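Local atomic coordinates of uncharacterized protein Atu1656/AGR_C_3050 (Agrobacterium tumefaciens, PDB entry 2OJH), a protein that is of unknown function but belongs to the TolB family and folds as a six-bladed beta-propeller, a putative counterpart of the periplasmic protein TolB. Residues P47-D52 against N278-G283; E61-R66 against F82-N87; H170-N175 against S191-Q196; I187-S192 against W200-D205; F221-P226 against G272-P277. All coordinates share one frame; numbering follows the deposited sequence.

Contact 1. Residues P47-D52 against N278-G283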
# COMPACT_ATOMS: atom_id res chain seq x y z
N PRO A 47 1.76 -6.63 2.87
CA PRO A 47 1.07 -6.74 4.17
C PRO A 47 0.43 -5.41 4.64
O PRO A 47 1.04 -4.34 4.51
CB PRO A 47 2.21 -7.17 5.11
CG PRO A 47 3.45 -6.58 4.50
CD PRO A 47 3.23 -6.70 3.00
N ASN A 48 -0.80 -5.52 5.16
CA ASN A 48 -1.39 -4.53 6.07
C ASN A 48 -1.24 -5.04 7.51
O ASN A 48 -1.07 -6.24 7.74
CB ASN A 48 -2.93 -4.43 5.89
CG ASN A 48 -3.37 -4.10 4.48
OD1 ASN A 48 -4.18 -4.82 3.91
ND2 ASN A 48 -2.84 -3.03 3.90
N TRP A 49 -1.34 -4.13 8.47
CA TRP A 49 -1.26 -4.49 9.87
C TRP A 49 -2.56 -4.10 10.51
O TRP A 49 -2.97 -2.94 10.41
CB TRP A 49 -0.11 -3.73 10.52
CG TRP A 49 0.44 -4.32 11.81
CD1 TRP A 49 -0.27 -4.81 12.89
CD2 TRP A 49 1.83 -4.42 12.16
NE1 TRP A 49 0.61 -5.20 13.89
CE2 TRP A 49 1.90 -4.96 13.47
CE3 TRP A 49 3.02 -4.06 11.50
CZ2 TRP A 49 3.13 -5.20 14.12
CZ3 TRP A 49 4.24 -4.30 12.15
CH2 TRP A 49 4.28 -4.85 13.45
N SER A 50 -3.21 -5.05 11.18
CA SER A 50 -4.51 -4.82 11.77
C SER A 50 -4.48 -3.71 12.83
O SER A 50 -3.48 -3.55 13.53
CB SER A 50 -5.06 -6.11 12.36
OG SER A 50 -4.50 -6.43 13.61
N PRO A 51 -5.56 -2.91 12.91
CA PRO A 51 -5.57 -1.80 13.86
C PRO A 51 -5.52 -2.22 15.31
O PRO A 51 -5.13 -1.41 16.14
CB PRO A 51 -6.88 -1.06 13.55
CG PRO A 51 -7.30 -1.53 12.26
CD PRO A 51 -6.77 -2.92 12.09
N ASP A 52 -5.90 -3.45 15.63
CA ASP A 52 -5.72 -3.96 16.98
C ASP A 52 -4.32 -4.57 17.21
O ASP A 52 -4.02 -5.06 18.27
CB ASP A 52 -6.82 -4.96 17.38
CG ASP A 52 -6.80 -6.24 16.56
OD1 ASP A 52 -5.86 -6.46 15.77
OD2 ASP A 52 -7.73 -7.06 16.72
N ASN A 278 1.30 -0.27 5.45
CA ASN A 278 1.93 -1.37 6.22
C ASN A 278 2.36 -1.13 7.70
O ASN A 278 3.10 -1.94 8.27
CB ASN A 278 3.13 -1.85 5.43
CG ASN A 278 4.13 -0.76 5.20
OD1 ASN A 278 3.77 0.42 5.19
ND2 ASN A 278 5.39 -1.13 5.07
N TRP A 279 1.93 -0.03 8.31
CA TRP A 279 2.43 0.34 9.63
C TRP A 279 1.61 -0.34 10.69
O TRP A 279 0.36 -0.47 10.56
CB TRP A 279 2.33 1.87 9.85
CG TRP A 279 3.38 2.68 9.12
CD1 TRP A 279 3.28 3.25 7.88
CD2 TRP A 279 4.70 2.96 9.59
NE1 TRP A 279 4.47 3.90 7.56
CE2 TRP A 279 5.34 3.75 8.61
CE3 TRP A 279 5.39 2.66 10.77
CZ2 TRP A 279 6.66 4.20 8.76
CZ3 TRP A 279 6.69 3.12 10.93
CH2 TRP A 279 7.31 3.86 9.93
N SER A 280 2.29 -0.78 11.74
CA SER A 280 1.63 -1.09 13.01
C SER A 280 0.84 0.13 13.49
O SER A 280 1.24 1.28 13.22
CB SER A 280 2.71 -1.41 14.04
OG SER A 280 2.14 -1.51 15.32
N PRO A 281 -0.27 -0.09 14.21
CA PRO A 281 -1.04 1.04 14.70
C PRO A 281 -0.24 1.91 15.67
O PRO A 281 -0.56 3.08 15.83
CB PRO A 281 -2.23 0.38 15.42
CG PRO A 281 -1.79 -0.98 15.73
CD PRO A 281 -0.86 -1.38 14.62
N ASP A 282 0.81 1.36 16.29
CA ASP A 282 1.67 2.14 17.19
C ASP A 282 2.68 3.04 16.48
O ASP A 282 3.37 3.83 17.13
CB ASP A 282 2.38 1.25 18.22
CG ASP A 282 3.44 0.30 17.59
OD1 ASP A 282 3.98 0.56 16.48
OD2 ASP A 282 3.75 -0.72 18.26
N GLY A 283 2.81 2.91 15.16
CA GLY A 283 3.73 3.77 14.40
C GLY A 283 5.23 3.55 14.63
O GLY A 283 6.05 4.33 14.14
O HOH W 1 -1.25 -1.34 8.20
O HOH W 2 -2.64 -0.45 11.63
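W49 faces S280, their CA atoms 5.5 Å apart, where two copies of the sequence NWSPD run side by side with end-to-end directions differing by 16°. The copies are one residue out of step at the tryptophans but in step by the prolines, P51 against P281. P47-W49 end strand 45-49, whereas the other copy has no regular structure and folds from S280 to G283 into a type I turn. Water joins the two backbones: one molecule gives protons to W49 O (2.8 Å) and W279 O (3.2 Å), and another accepts from W49 N and lies within hydrogen-bonding distance of W279 O.

The indole of W49 carries the side-chain contact. Its CG stands anti to the backbone N (chi1 -159°), which turns the ring under S280. There S280 CB sits 3.5 Å from the centroid of the W49 six-membered ring, almost exactly on its normal. P281 CD lies over the same indole, 4.2 Å from the centroid of the W49 five-membered ring, while N278 O meets the rim in plane, 3.9 Å from W49 CE3.

W49 NE1 bonds to G53 O and W279 NE1 to H223 O. S50 OG donates to D52 OD1 at 2.6 Å. WSPDG is typical of WD40-like (PD40) propeller repeats, and its copies here, probably from two adjoining blades, pack together.

Contact 2. Residues E61-R66 against F82-N87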
# COMPACT_ATOMS: atom_id res chain seq x y z
N GLU A 61 -1.70 -15.05 -4.75
CA GLU A 61 -2.34 -15.72 -5.88
C GLU A 61 -3.84 -15.41 -5.96
O GLU A 61 -4.66 -16.29 -6.21
CB GLU A 61 -2.09 -17.24 -5.83
CG GLU A 61 -0.61 -17.62 -5.72
CD GLU A 61 0.19 -17.34 -6.99
OE1 GLU A 61 -0.43 -17.20 -8.07
OE2 GLU A 61 1.44 -17.26 -6.91
N GLY A 62 -4.17 -14.14 -5.73
CA GLY A 62 -5.54 -13.64 -5.84
C GLY A 62 -6.43 -13.75 -4.62
O GLY A 62 -7.58 -13.27 -4.63
N LEU A 63 -5.92 -14.37 -3.56
CA LEU A 63 -6.67 -14.58 -2.32
C LEU A 63 -6.09 -13.78 -1.17
O LEU A 63 -4.90 -13.42 -1.20
CB LEU A 63 -6.68 -16.06 -1.96
CG LEU A 63 -7.38 -17.00 -2.97
CD1 LEU A 63 -7.27 -18.43 -2.46
CD2 LEU A 63 -8.86 -16.64 -3.16
N LEU A 64 -6.92 -13.49 -0.18
CA LEU A 64 -6.44 -12.75 1.00
C LEU A 64 -6.25 -13.68 2.19
O LEU A 64 -7.06 -14.59 2.40
CB LEU A 64 -7.43 -11.67 1.43
CG LEU A 64 -7.48 -10.31 0.76
CD1 LEU A 64 -8.46 -9.51 1.60
CD2 LEU A 64 -6.11 -9.65 0.79
N TYR A 65 -5.22 -13.41 3.00
CA TYR A 65 -4.92 -14.22 4.18
C TYR A 65 -4.58 -13.38 5.42
O TYR A 65 -3.86 -12.38 5.33
CB TYR A 65 -3.72 -15.13 3.90
CG TYR A 65 -3.93 -16.13 2.80
CD1 TYR A 65 -3.70 -15.79 1.47
CD2 TYR A 65 -4.32 -17.43 3.09
CE1 TYR A 65 -3.90 -16.72 0.44
CE2 TYR A 65 -4.49 -18.37 2.06
CZ TYR A 65 -4.29 -18.00 0.74
OH TYR A 65 -4.46 -18.90 -0.28
N ARG A 66 -5.06 -13.83 6.58
CA ARG A 66 -4.62 -13.27 7.86
C ARG A 66 -3.48 -14.12 8.45
O ARG A 66 -3.58 -15.35 8.49
CB ARG A 66 -5.78 -13.20 8.87
CG ARG A 66 -6.96 -12.35 8.44
CD ARG A 66 -8.06 -12.33 9.50
NE ARG A 66 -9.37 -12.11 8.87
CZ ARG A 66 -10.20 -13.09 8.47
NH1 ARG A 66 -11.38 -12.79 7.92
NH2 ARG A 66 -9.85 -14.37 8.60
N PHE A 82 -16.84 -13.88 -4.19
CA PHE A 82 -16.52 -14.08 -5.61
C PHE A 82 -15.16 -13.49 -5.93
O PHE A 82 -14.61 -13.75 -7.00
CB PHE A 82 -17.60 -13.48 -6.54
CG PHE A 82 -17.72 -11.98 -6.43
CD1 PHE A 82 -16.75 -11.15 -6.98
CD2 PHE A 82 -18.80 -11.41 -5.77
CE1 PHE A 82 -16.84 -9.77 -6.87
CE2 PHE A 82 -18.91 -10.03 -5.67
CZ PHE A 82 -17.91 -9.21 -6.22
N ALA A 83 -14.63 -12.70 -5.02
CA ALA A 83 -13.42 -11.89 -5.34
C ALA A 83 -12.15 -12.71 -5.16
O ALA A 83 -11.46 -12.59 -4.15
CB ALA A 83 -13.37 -10.65 -4.47
N THR A 84 -11.85 -13.56 -6.13
CA THR A 84 -10.75 -14.51 -5.96
C THR A 84 -9.58 -14.16 -6.87
O THR A 84 -8.68 -14.98 -7.08
CB THR A 84 -11.20 -15.90 -6.31
OG1 THR A 84 -11.76 -15.89 -7.64
CG2 THR A 84 -12.27 -16.39 -5.32
N ILE A 85 -9.62 -12.95 -7.44
CA ILE A 85 -8.48 -12.46 -8.18
C ILE A 85 -8.16 -11.07 -7.63
O ILE A 85 -8.23 -10.06 -8.37
CB ILE A 85 -8.68 -12.43 -9.72
CG1 ILE A 85 -9.21 -13.76 -10.27
CG2 ILE A 85 -7.34 -12.14 -10.41
CD1 ILE A 85 -9.74 -13.68 -11.75
N CYS A 86 -7.85 -11.03 -6.34
CA CYS A 86 -7.41 -9.83 -5.64
C CYS A 86 -5.95 -9.50 -5.96
O CYS A 86 -5.10 -10.41 -6.10
CB CYS A 86 -7.53 -10.01 -4.13
SG CYS A 86 -9.22 -10.09 -3.62
N ASN A 87 -5.64 -8.22 -6.07
CA ASN A 87 -4.27 -7.85 -6.34
C ASN A 87 -3.63 -7.31 -5.04
O ASN A 87 -4.20 -7.50 -3.96
CB ASN A 87 -4.19 -6.88 -7.53
CG ASN A 87 -4.91 -5.55 -7.27
OD1 ASN A 87 -4.91 -5.04 -6.14
ND2 ASN A 87 -5.49 -4.95 -8.34
O HOH W 3 -7.60 -17.35 -6.75
O HOH W 4 -6.32 -15.80 -8.97
O HOH W 5 -2.79 -11.70 -5.46
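C86 N donates to G62 O across 2.8 Å, nearly straight at the hydrogen (163°), and this one direct bond joins the two backbones. The donor comes in from the flank of the carbonyl, with a C=O...N angle of 113°. Close by, G62 CA turns a C-H toward C86 O at 3.3 Å, and a water bridges the same pair, accepting from G62 N and giving a proton to C86 O at 2.7 Å. Because G62 has no side chain to collide with T84 O, the chains come within 3.9 Å, measured from G62 CA to I85 CA. C86 CB rests 3.3 Å from G62 O, on the carbonyl that its own backbone N holds. Alongside, L63 CD2 touches T84 CB at 4.0 Å, the two side chains pointing the same way.

A second shell sets the loop in place. A83 is the centre of an inverse gamma turn, and its O accepts from T80 OG1; I85 N is held by D103 OD1, and N87 pairs through its backbone with S102. The turn between strands 55-60 and 63-68 is thereby stitched to the link from strand 76-77 to strand 91-92, an arrangement belonging to the blade-to-blade crossover of a beta-propeller.

Contact 3. Residues H170-N175 against S191-Q196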
# COMPACT_ATOMS: atom_id res chain seq x y z
N HIS A 170 -4.54 15.71 -11.99
CA HIS A 170 -5.13 15.93 -13.28
C HIS A 170 -4.12 15.68 -14.40
O HIS A 170 -3.93 16.52 -15.27
CB HIS A 170 -5.78 17.33 -13.33
CG HIS A 170 -6.91 17.50 -12.36
ND1 HIS A 170 -6.70 17.90 -11.05
CD2 HIS A 170 -8.23 17.25 -12.47
CE1 HIS A 170 -7.86 17.91 -10.41
NE2 HIS A 170 -8.81 17.52 -11.26
N GLY A 171 -3.50 14.50 -14.38
CA GLY A 171 -2.67 14.03 -15.49
C GLY A 171 -1.31 14.66 -15.59
O GLY A 171 -0.67 14.59 -16.64
N GLU A 172 -0.86 15.30 -14.51
CA GLU A 172 0.51 15.78 -14.41
C GLU A 172 1.38 14.56 -14.15
O GLU A 172 1.50 14.11 -13.02
CB GLU A 172 0.67 16.78 -13.24
CG GLU A 172 -0.25 18.01 -13.31
CD GLU A 172 -1.56 17.79 -12.55
OE1 GLU A 172 -1.79 16.67 -12.05
OE2 GLU A 172 -2.38 18.73 -12.44
N GLY A 173 1.96 14.00 -15.20
CA GLY A 173 2.69 12.73 -15.09
C GLY A 173 1.74 11.60 -14.79
O GLY A 173 0.52 11.79 -14.80
N ARG A 174 2.28 10.40 -14.55
CA ARG A 174 1.46 9.31 -13.99
C ARG A 174 1.52 9.41 -12.47
O ARG A 174 2.56 9.67 -11.91
CB ARG A 174 1.96 7.93 -14.43
CG ARG A 174 2.14 7.78 -15.94
CD ARG A 174 2.56 6.35 -16.25
NE ARG A 174 2.49 6.08 -17.68
CZ ARG A 174 2.83 4.93 -18.25
NH1 ARG A 174 3.26 3.92 -17.51
NH2 ARG A 174 2.75 4.80 -19.55
N ASN A 175 0.39 9.20 -11.81
CA ASN A 175 0.33 9.39 -10.36
C ASN A 175 -0.24 8.15 -9.76
O ASN A 175 -1.28 7.67 -10.20
CB ASN A 175 -0.54 10.60 -10.02
CG ASN A 175 -0.09 11.84 -10.73
OD1 ASN A 175 0.96 12.42 -10.39
ND2 ASN A 175 -0.82 12.23 -11.77
N SER A 191 4.76 10.46 -8.45
CA SER A 191 4.39 10.98 -9.73
C SER A 191 5.62 10.96 -10.62
O SER A 191 6.74 11.19 -10.14
CB SER A 191 3.86 12.41 -9.56
OG SER A 191 3.47 12.98 -10.80
N SER A 192 5.41 10.68 -11.91
CA SER A 192 6.51 10.67 -12.87
C SER A 192 6.70 12.02 -13.53
O SER A 192 7.52 12.13 -14.46
CB SER A 192 6.23 9.65 -13.98
OG SER A 192 5.04 10.01 -14.70
N ARG A 193 5.98 13.03 -13.07
CA ARG A 193 5.98 14.32 -13.76
C ARG A 193 7.37 14.94 -13.97
O ARG A 193 7.57 15.74 -14.88
CB ARG A 193 4.98 15.32 -13.13
CG ARG A 193 5.41 15.98 -11.81
CD ARG A 193 4.23 16.70 -11.14
NE ARG A 193 3.19 15.77 -10.69
CZ ARG A 193 2.06 16.13 -10.09
NH1 ARG A 193 1.78 17.41 -9.85
NH2 ARG A 193 1.18 15.19 -9.71
N THR A 194 8.34 14.55 -13.14
CA THR A 194 9.69 15.13 -13.29
C THR A 194 10.65 14.24 -14.06
O THR A 194 11.82 14.57 -14.20
CB THR A 194 10.34 15.44 -11.93
OG1 THR A 194 10.34 14.26 -11.12
CG2 THR A 194 9.61 16.59 -11.20
N GLY A 195 10.19 13.08 -14.51
CA GLY A 195 11.12 12.23 -15.27
C GLY A 195 11.28 10.86 -14.67
O GLY A 195 11.38 9.86 -15.40
N GLN A 196 11.28 10.79 -13.35
CA GLN A 196 11.26 9.50 -12.66
C GLN A 196 10.21 9.57 -11.57
O GLN A 196 9.68 10.64 -11.26
CB GLN A 196 12.65 9.13 -12.12
CG GLN A 196 13.22 10.10 -11.10
CD GLN A 196 14.74 10.13 -11.06
OE1 GLN A 196 15.41 10.31 -12.09
NE2 GLN A 196 15.30 9.97 -9.87
O HOH W 6 -1.04 17.06 -9.32
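N175 and S191 form an antiparallel non-hydrogen-bonded pair, CA atoms 4.4 Å apart, beyond which S192 N bonds to R174 O while R174 N finds the S192 side chain, OG at 2.8 Å, as its acceptor.

S191 OG, anti to its own N (chi1 -180°), gives its proton to N175 OD1 at 2.6 Å and accepts from R193 NE at 2.8 Å. R193 bends at chi3 (66°) to reach this spot; its NH2 donates to N175 OD1 at 2.9 Å, above the carbonyl plane, on the face away from S191 OG. Both acceptors lie at the guanidinium edge, which fixes its rotation. Over one face E172 CB sits 3.5 Å from R193 CZ. The E172 carboxylate, whose OE1 is held by H170 N, passes well out of the guanidinium plane, so any attraction to R193 is probably by charge at a distance, helped by a water that accepts from R193 NH1 and bonds only weakly to E172 OE1.

W200 of strand 198-203 meets R193 in a cation-pi contact, and N175 ND2 also bonds to F153 O of strand 152-159. The patch lies where the loop leading into strand 175-180 meets the turn after strand 186-191, beside the preceding blade.

Contact 4. Residues I187-S192 against W200-D205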
# COMPACT_ATOMS: atom_id res chain seq x y z
N ILE A 187 -2.51 13.62 1.25
CA ILE A 187 -2.37 12.28 0.67
C ILE A 187 -0.98 12.28 0.00
O ILE A 187 -0.72 13.13 -0.83
CB ILE A 187 -3.48 12.00 -0.36
CG1 ILE A 187 -4.84 11.76 0.36
CG2 ILE A 187 -3.11 10.78 -1.25
CD1 ILE A 187 -6.04 12.00 -0.54
N TYR A 188 -0.11 11.35 0.39
CA TYR A 188 1.22 11.20 -0.22
C TYR A 188 1.06 10.17 -1.34
O TYR A 188 0.25 9.22 -1.24
CB TYR A 188 2.25 10.68 0.80
CG TYR A 188 2.72 11.73 1.81
CD1 TYR A 188 1.86 12.27 2.77
CD2 TYR A 188 4.05 12.20 1.78
CE1 TYR A 188 2.33 13.27 3.68
CE2 TYR A 188 4.50 13.16 2.68
CZ TYR A 188 3.65 13.68 3.62
OH TYR A 188 4.13 14.63 4.48
N PHE A 189 1.81 10.39 -2.42
CA PHE A 189 1.70 9.55 -3.62
C PHE A 189 3.00 9.70 -4.42
O PHE A 189 3.89 10.46 -3.99
CB PHE A 189 0.44 9.92 -4.43
CG PHE A 189 0.51 11.30 -5.07
CD1 PHE A 189 0.20 12.46 -4.34
CD2 PHE A 189 0.89 11.43 -6.40
CE1 PHE A 189 0.28 13.72 -4.92
CE2 PHE A 189 0.97 12.71 -7.01
CZ PHE A 189 0.67 13.86 -6.25
N ASN A 190 3.15 8.96 -5.51
CA ASN A 190 4.30 9.23 -6.40
C ASN A 190 3.89 9.70 -7.79
O ASN A 190 2.80 9.39 -8.26
CB ASN A 190 5.32 8.06 -6.45
CG ASN A 190 4.74 6.76 -7.01
OD1 ASN A 190 3.53 6.53 -7.06
ND2 ASN A 190 5.63 5.86 -7.36
N SER A 191 4.76 10.46 -8.45
CA SER A 191 4.39 10.98 -9.73
C SER A 191 5.62 10.96 -10.62
O SER A 191 6.74 11.19 -10.14
CB SER A 191 3.86 12.41 -9.56
OG SER A 191 3.47 12.98 -10.80
N SER A 192 5.41 10.68 -11.91
CA SER A 192 6.51 10.67 -12.87
C SER A 192 6.70 12.02 -13.53
O SER A 192 7.52 12.13 -14.46
CB SER A 192 6.23 9.65 -13.98
OG SER A 192 5.04 10.01 -14.70
N TRP A 200 5.33 12.86 -3.92
CA TRP A 200 4.63 14.13 -3.88
C TRP A 200 3.53 14.01 -2.82
O TRP A 200 3.23 12.90 -2.34
CB TRP A 200 4.00 14.45 -5.24
CG TRP A 200 5.01 14.88 -6.32
CD1 TRP A 200 5.92 14.08 -6.97
CD2 TRP A 200 5.17 16.18 -6.85
NE1 TRP A 200 6.65 14.82 -7.88
CE2 TRP A 200 6.21 16.12 -7.82
CE3 TRP A 200 4.55 17.41 -6.60
CZ2 TRP A 200 6.64 17.23 -8.53
CZ3 TRP A 200 4.98 18.53 -7.31
CH2 TRP A 200 6.01 18.43 -8.27
N ARG A 201 2.98 15.14 -2.41
CA ARG A 201 1.78 15.12 -1.60
C ARG A 201 0.75 16.15 -2.06
O ARG A 201 1.11 17.23 -2.49
CB ARG A 201 2.11 15.27 -0.11
CG ARG A 201 2.72 16.60 0.29
CD ARG A 201 2.88 16.67 1.80
NE ARG A 201 3.20 18.03 2.24
CZ ARG A 201 3.43 18.38 3.50
NH1 ARG A 201 3.70 19.65 3.78
NH2 ARG A 201 3.39 17.48 4.48
N VAL A 202 -0.53 15.79 -1.99
CA VAL A 202 -1.62 16.68 -2.38
C VAL A 202 -2.56 16.86 -1.18
O VAL A 202 -2.76 15.92 -0.41
CB VAL A 202 -2.40 16.14 -3.64
CG1 VAL A 202 -3.07 14.77 -3.36
CG2 VAL A 202 -3.41 17.17 -4.14
N ARG A 203 -3.13 18.06 -1.02
CA ARG A 203 -4.11 18.26 0.05
C ARG A 203 -5.35 17.40 -0.21
O ARG A 203 -5.71 17.19 -1.37
CB ARG A 203 -4.55 19.73 0.14
CG ARG A 203 -3.47 20.73 0.54
CD ARG A 203 -2.99 20.56 1.96
NE ARG A 203 -4.04 20.17 2.89
CZ ARG A 203 -4.91 21.00 3.43
NH1 ARG A 203 -5.83 20.54 4.26
NH2 ARG A 203 -4.88 22.30 3.12
N VAL A 204 -6.02 16.93 0.84
CA VAL A 204 -7.19 16.09 0.61
C VAL A 204 -8.27 16.82 -0.17
O VAL A 204 -9.05 16.19 -0.87
CB VAL A 204 -7.78 15.40 1.90
CG1 VAL A 204 -6.72 14.55 2.59
CG2 VAL A 204 -8.35 16.39 2.84
N ASP A 205 -8.28 18.16 -0.09
CA ASP A 205 -9.23 18.96 -0.88
C ASP A 205 -8.73 19.26 -2.29
O ASP A 205 -9.40 19.92 -3.07
CB ASP A 205 -9.61 20.26 -0.15
CG ASP A 205 -8.50 21.31 -0.16
OD1 ASP A 205 -7.41 21.07 -0.74
OD2 ASP A 205 -8.72 22.39 0.42
O HOH W 7 8.07 13.56 -10.24
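R201 lies along the face of Y188. Its CB stands 4.0 Å from the centroid of the Y188 ring, 6° off the normal, and also 3.6 Å from I187 O. CG is set between the backbone N and the carbonyl carbon (chi1 65°), and from there the chain runs extended along the ring, bringing R201 CD to 3.6 Å from Y188 CZ. At the tip the guanidinium is turned 72° from the ring and does not stack: R201 NH2 donates to Y188 OH at 2.9 Å. NH1 forms a salt bridge with E210, while the tyrosine hydroxyl also bonds to M256 O.

The face carrying I187, F189, W200 and V202 is largely apolar. W200 CB covers the F189 ring off-centre, 3.5 Å from F189 CZ; V202 CB meets F189 CE1, and I187 CG1 meets V204 CG1 just beyond the strand end. Between the two faces, two hydrogen-bonded antiparallel pairs, I187 with V202 and F189 with W200, supply four backbone bonds. A water accepting from W200 NE1 at 3.0 Å ties the indole to S191 O.

Strands 186-191 and 198-203 are the middle pair of a four-stranded blade, flanked by 175-180 and 209-211, and Y188 packs on P222 and P224 of strand 217-224 in the next blade.

Contact 5. Residues F221-P226 against G272-P277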
# COMPACT_ATOMS: atom_id res chain seq x y z
N PHE A 221 5.48 3.60 -3.41
CA PHE A 221 4.84 3.10 -2.21
C PHE A 221 5.03 3.94 -0.92
O PHE A 221 5.38 3.37 0.12
CB PHE A 221 5.28 1.64 -1.92
CG PHE A 221 5.51 0.80 -3.15
CD1 PHE A 221 4.46 0.53 -4.05
CD2 PHE A 221 6.78 0.26 -3.39
CE1 PHE A 221 4.69 -0.23 -5.22
CE2 PHE A 221 7.02 -0.52 -4.55
CZ PHE A 221 5.98 -0.76 -5.47
N PRO A 222 4.76 5.26 -0.97
CA PRO A 222 4.82 6.02 0.31
C PRO A 222 3.74 5.64 1.32
O PRO A 222 2.53 5.57 0.98
CB PRO A 222 4.71 7.49 -0.15
CG PRO A 222 3.92 7.42 -1.46
CD PRO A 222 4.44 6.15 -2.11
N HIS A 223 4.17 5.31 2.56
CA HIS A 223 3.27 5.13 3.67
C HIS A 223 3.67 6.01 4.85
O HIS A 223 4.67 5.75 5.50
CB HIS A 223 3.18 3.64 4.04
CG HIS A 223 2.86 2.76 2.88
ND1 HIS A 223 1.66 2.83 2.20
CD2 HIS A 223 3.60 1.82 2.24
CE1 HIS A 223 1.65 1.94 1.23
NE2 HIS A 223 2.81 1.30 1.23
N PRO A 224 2.91 7.10 5.08
CA PRO A 224 3.04 7.86 6.32
C PRO A 224 2.72 7.03 7.58
O PRO A 224 1.70 6.31 7.62
CB PRO A 224 2.04 9.00 6.14
CG PRO A 224 1.79 9.10 4.68
CD PRO A 224 1.94 7.69 4.15
N SER A 225 3.59 7.13 8.57
CA SER A 225 3.41 6.44 9.85
C SER A 225 2.20 7.02 10.59
O SER A 225 2.00 8.25 10.57
CB SER A 225 4.67 6.61 10.70
OG SER A 225 4.47 6.20 12.04
N PRO A 226 1.40 6.17 11.26
CA PRO A 226 0.31 6.73 12.08
C PRO A 226 0.78 7.69 13.19
O PRO A 226 -0.05 8.44 13.76
CB PRO A 226 -0.36 5.50 12.69
CG PRO A 226 0.47 4.34 12.34
CD PRO A 226 1.42 4.70 11.27
N GLY A 272 5.29 -6.12 -4.33
CA GLY A 272 4.90 -7.03 -3.24
C GLY A 272 5.49 -6.67 -1.87
O GLY A 272 4.91 -6.99 -0.82
N THR A 273 6.66 -6.02 -1.88
CA THR A 273 7.36 -5.68 -0.64
C THR A 273 6.44 -4.88 0.30
O THR A 273 6.30 -5.22 1.49
CB THR A 273 8.70 -4.94 -0.95
OG1 THR A 273 9.58 -5.87 -1.58
CG2 THR A 273 9.39 -4.42 0.31
N MSE A 274 5.79 -3.82 -0.21
CA MSE A 274 4.93 -3.00 0.64
C MSE A 274 3.90 -2.19 -0.17
O MSE A 274 3.78 -0.97 0.02
CB MSE A 274 5.75 -2.05 1.56
CG MSE A 274 6.57 -1.05 0.84
SE MSE A 274 7.54 0.16 2.06
CE MSE A 274 8.54 -1.23 3.05
N ASN A 275 3.15 -2.84 -1.07
CA ASN A 275 2.27 -2.00 -1.92
C ASN A 275 1.27 -1.21 -1.12
O ASN A 275 0.92 -0.07 -1.48
CB ASN A 275 1.50 -2.81 -2.98
CG ASN A 275 2.41 -3.50 -3.91
OD1 ASN A 275 2.98 -4.54 -3.57
ND2 ASN A 275 2.59 -2.93 -5.10
N SER A 276 0.77 -1.82 -0.06
CA SER A 276 -0.37 -1.30 0.68
C SER A 276 0.05 -0.76 2.07
O SER A 276 1.16 -1.08 2.54
CB SER A 276 -1.41 -2.39 0.84
OG SER A 276 -2.05 -2.63 -0.41
N PRO A 277 -0.81 0.04 2.72
CA PRO A 277 -0.44 0.65 4.01
C PRO A 277 0.04 -0.39 5.01
O PRO A 277 -0.70 -1.33 5.34
CB PRO A 277 -1.71 1.34 4.47
CG PRO A 277 -2.49 1.63 3.22
CD PRO A 277 -2.15 0.48 2.26
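H223 NE2 donates to M274 O over 2.7 Å, the one hydrogen bond between the two segments, at 160° and close to the imidazole plane. The ring is gripped at its other nitrogen as well, ND1 bonding to D179 OD2, so its rotation is fixed from two sides. S276 O lies 3.2 Å from H223 NE2 but above the ring, where no N-H points at it.

Packing over and around the imidazole comes from the same loop. P277 CA lies over the face that S276 O also covers, 3.9 Å from the H223 ring centroid. At the rim N275 O comes in plane, 3.5 Å from H223 CE1. The selenium of M274, present as selenomethionine, approaches the edge too, 5.4 Å from the H223 centroid.

Apolar and amide contacts centre on F221. Its CB touches M274 CG at 4.1 Å, and its CE1 lies 3.4 Å from N275 ND2, the ring and amide running side by side with their planes 64° apart. That amide is held at both ends: N275 OD1 takes G272 N on a lone pair and also N88 ND2, while N275 ND2 bonds to Q271 OE1.

The contact centre lies about 4 Å from the chain centre. It sets strand 217-224, backed by V234 and Y236 of strand 230-237, against the loop between strands 262-267 and 285-291, whose S276 touches N48 of strand 45-49.

Depth in the propeller sorts these contacts. Contact 5 is the most central and, with contact 1, is buried; the two touch through adjoining parts of 272-283, which serves both. Contact 4 is buried inside one blade and rests on main-chain pairing with aromatic and apolar faces, whereas contact 1 relies on indole packing and water; contact 4 also touches contact 5, Y188 and F189 lying against prolines of 221-226. Contacts 2 and 3 are only partly buried and more polar, yet differ: backbone and water in contact 2, side-chain hydrogen bonds in contact 3. Contact 3 shares S191 and S192 with contact 4; contact 2 reaches the same sheet as contact 1 without touching it.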